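Local coordinates for acyl-CoA dehydrogenase (Geobacillus kaustophilus, PDB 2PG0), which probably catalyses the FAD-dependent introduction of an alpha-beta double bond into thioester-bound acyl chains, at residues A295-L300 with T330-R335. Residues are numbered along the deposited sequence; the frame is centred on the assembly and turned at random.
Sequences ATEIAL and TEMAKR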
loop_
_atom_site.group_PDB
_atom_site.type_symbol
_atom_site.label_atom_id
_atom_site.label_comp_id
_atom_site.label_asym_id
_atom_site.label_seq_id
_atom_site.Cartn_x
_atom_site.Cartn_y
_atom_site.Cartn_z
ATOM N N ALA A 295 1.355 -1.473 15.778
ATOM C CA ALA A 295 0.956 -2.341 16.895
ATOM C C ALA A 295 -0.008 -3.440 16.444
ATOM O O ALA A 295 0.117 -4.592 16.861
ATOM C CB ALA A 295 0.316 -1.508 18.011
ATOM N N THR A 296 -0.965 -3.067 15.589
ATOM C CA THR A 296 -1.957 -4.007 15.052
ATOM C C THR A 296 -1.281 -5.105 14.225
ATOM O O THR A 296 -1.516 -6.297 14.436
ATOM C CB THR A 296 -3.022 -3.264 14.196
ATOM O OG1 THR A 296 -3.700 -2.304 15.013
ATOM C CG2 THR A 296 -4.053 -4.239 13.624
ATOM N N GLU A 297 -0.441 -4.700 13.283
ATOM C CA GLU A 297 0.232 -5.666 12.422
ATOM C C GLU A 297 1.172 -6.563 13.234
ATOM O O GLU A 297 1.265 -7.770 12.980
ATOM C CB GLU A 297 0.941 -4.957 11.268
ATOM C CG GLU A 297 -0.032 -4.275 10.277
ATOM C CD GLU A 297 0.642 -3.859 8.966
ATOM O OE1 GLU A 297 1.837 -4.150 8.776
ATOM O OE2 GLU A 297 -0.028 -3.225 8.122
ATOM N N ILE A 298 1.855 -5.986 14.219
ATOM C CA ILE A 298 2.715 -6.786 15.106
ATOM C C ILE A 298 1.892 -7.843 15.870
ATOM O O ILE A 298 2.309 -9.008 15.978
ATOM C CB ILE A 298 3.552 -5.882 16.047
ATOM C CG1 ILE A 298 4.645 -5.174 15.229
ATOM C CG2 ILE A 298 4.135 -6.701 17.243
ATOM C CD1 ILE A 298 5.229 -3.915 15.862
ATOM N N ALA A 299 0.714 -7.444 16.347
ATOM C CA ALA A 299 -0.195 -8.339 17.069
ATOM C C ALA A 299 -0.647 -9.492 16.167
ATOM O O ALA A 299 -0.689 -10.654 16.591
ATOM C CB ALA A 299 -1.400 -7.549 17.590
ATOM N N LEU A 300 -0.980 -9.170 14.918
ATOM C CA LEU A 300 -1.328 -10.187 13.928
ATOM C C LEU A 300 -0.211 -11.203 13.697
ATOM O O LEU A 300 -0.457 -12.409 13.695
ATOM C CB LEU A 300 -1.703 -9.535 12.597
ATOM C CG LEU A 300 -3.024 -8.778 12.528
ATOM C CD1 LEU A 300 -3.020 -7.971 11.256
ATOM C CD2 LEU A 300 -4.248 -9.710 12.571
ATOM N N THR A 330 8.210 -10.980 7.484
ATOM C CA THR A 330 9.413 -10.279 7.019
ATOM C C THR A 330 9.063 -8.957 6.319
ATOM O O THR A 330 9.697 -7.934 6.586
ATOM C CB THR A 330 10.362 -11.165 6.175
ATOM O OG1 THR A 330 9.683 -11.669 5.010
ATOM C CG2 THR A 330 10.930 -12.318 7.016
ATOM N N GLU A 331 8.051 -8.965 5.445
ATOM C CA GLU A 331 7.594 -7.715 4.814
ATOM C C GLU A 331 7.072 -6.724 5.852
ATOM O O GLU A 331 7.348 -5.533 5.759
ATOM C CB GLU A 331 6.532 -7.957 3.737
ATOM C CG GLU A 331 7.040 -8.682 2.491
ATOM C CD GLU A 331 8.226 -7.996 1.787
ATOM O OE1 GLU A 331 8.407 -6.766 1.903
ATOM O OE2 GLU A 331 8.974 -8.710 1.089
ATOM N N MET A 332 6.335 -7.231 6.841
ATOM C CA MET A 332 5.785 -6.398 7.911
ATOM C C MET A 332 6.910 -5.744 8.717
ATOM O O MET A 332 6.839 -4.567 9.048
ATOM C CB MET A 332 4.916 -7.244 8.832
ATOM C CG MET A 332 3.949 -6.454 9.672
ATOM S SD MET A 332 3.453 -7.469 11.069
ATOM C CE MET A 332 4.990 -7.357 12.031
ATOM N N ALA A 333 7.961 -6.511 8.999
ATOM C CA ALA A 333 9.087 -6.001 9.771
ATOM C C ALA A 333 9.853 -4.945 8.968
ATOM O O ALA A 333 10.334 -3.958 9.527
ATOM C CB ALA A 333 9.990 -7.145 10.210
ATOM N N LYS A 334 9.935 -5.139 7.650
ATOM C CA LYS A 334 10.526 -4.135 6.761
ATOM C C LYS A 334 9.749 -2.821 6.808
ATOM O O LYS A 334 10.347 -1.749 6.854
ATOM C CB LYS A 334 10.633 -4.675 5.327
ATOM C CG LYS A 334 11.809 -5.635 5.129
ATOM C CD LYS A 334 11.657 -6.496 3.863
ATOM C CE LYS A 334 11.689 -5.681 2.586
ATOM N NZ LYS A 334 11.322 -6.547 1.402
ATOM N N ARG A 335 8.417 -2.915 6.831
ATOM C CA ARG A 335 7.564 -1.733 6.898
ATOM C C ARG A 335 7.721 -1.038 8.242
ATOM O O ARG A 335 7.796 0.182 8.315
ATOM C CB ARG A 335 6.093 -2.098 6.673
ATOM C CG ARG A 335 5.776 -2.527 5.246
ATOM C CD ARG A 335 4.267 -2.476 4.986
ATOM N NE ARG A 335 3.513 -3.359 5.871
ATOM C CZ ARG A 335 3.380 -4.675 5.703
ATOM N NH1 ARG A 335 3.951 -5.284 4.674
ATOM N NH2 ARG A 335 2.664 -5.387 6.562
#
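Met332 and Glu297 face each other where the axes of segments 295-300 and 330-335, in the C-terminal domain, run nearly antiparallel (157°) and come within 10.5 Å, and they illustrate how a wide helix pair can be bridged by long side chains. The tight part belongs to Met332. With its CG anti to the backbone N (chi1 -161°), the chain reaches straight across, sliding past Glu297 in the opposite direction, and Met332 CG lies 3.7 Å from Glu297 CB. A bend at chi3 then turns the methyl group so that Met332 CE rests 3.9 Å from Ile298 CG1, the two side chains crossing at about a right angle.

The outer part is polar and more exposed. Here Arg335 donates a nearly straight hydrogen bond, 2.7 Å from Arg335 NH2 to Glu297 OE1, that is part of a salt bridge. The acceptor lies near the guanidinium plane, at its edge, whereas the N-H arrives from above the carboxylate plane; the two planes are turned 71° apart. Met332 CA lies under one face of the guanidinium, offset toward its rim. Without the carboxylate, as with an alanine at Glu297, Arg335 would probably lose its charged mate across the contact and its guanidinium would be freer to turn.

Trp328, one turn before Met332, touches both Glu297 and Arg335. Helix 237-273 packs against the apolar part, with Ala260 touching Met332 and Phe264 touching Ile298, while a neighbouring subunit packs its Met324 on Thr296 of helix 285-313, thus building the contact into the helical bundle and the tetramer.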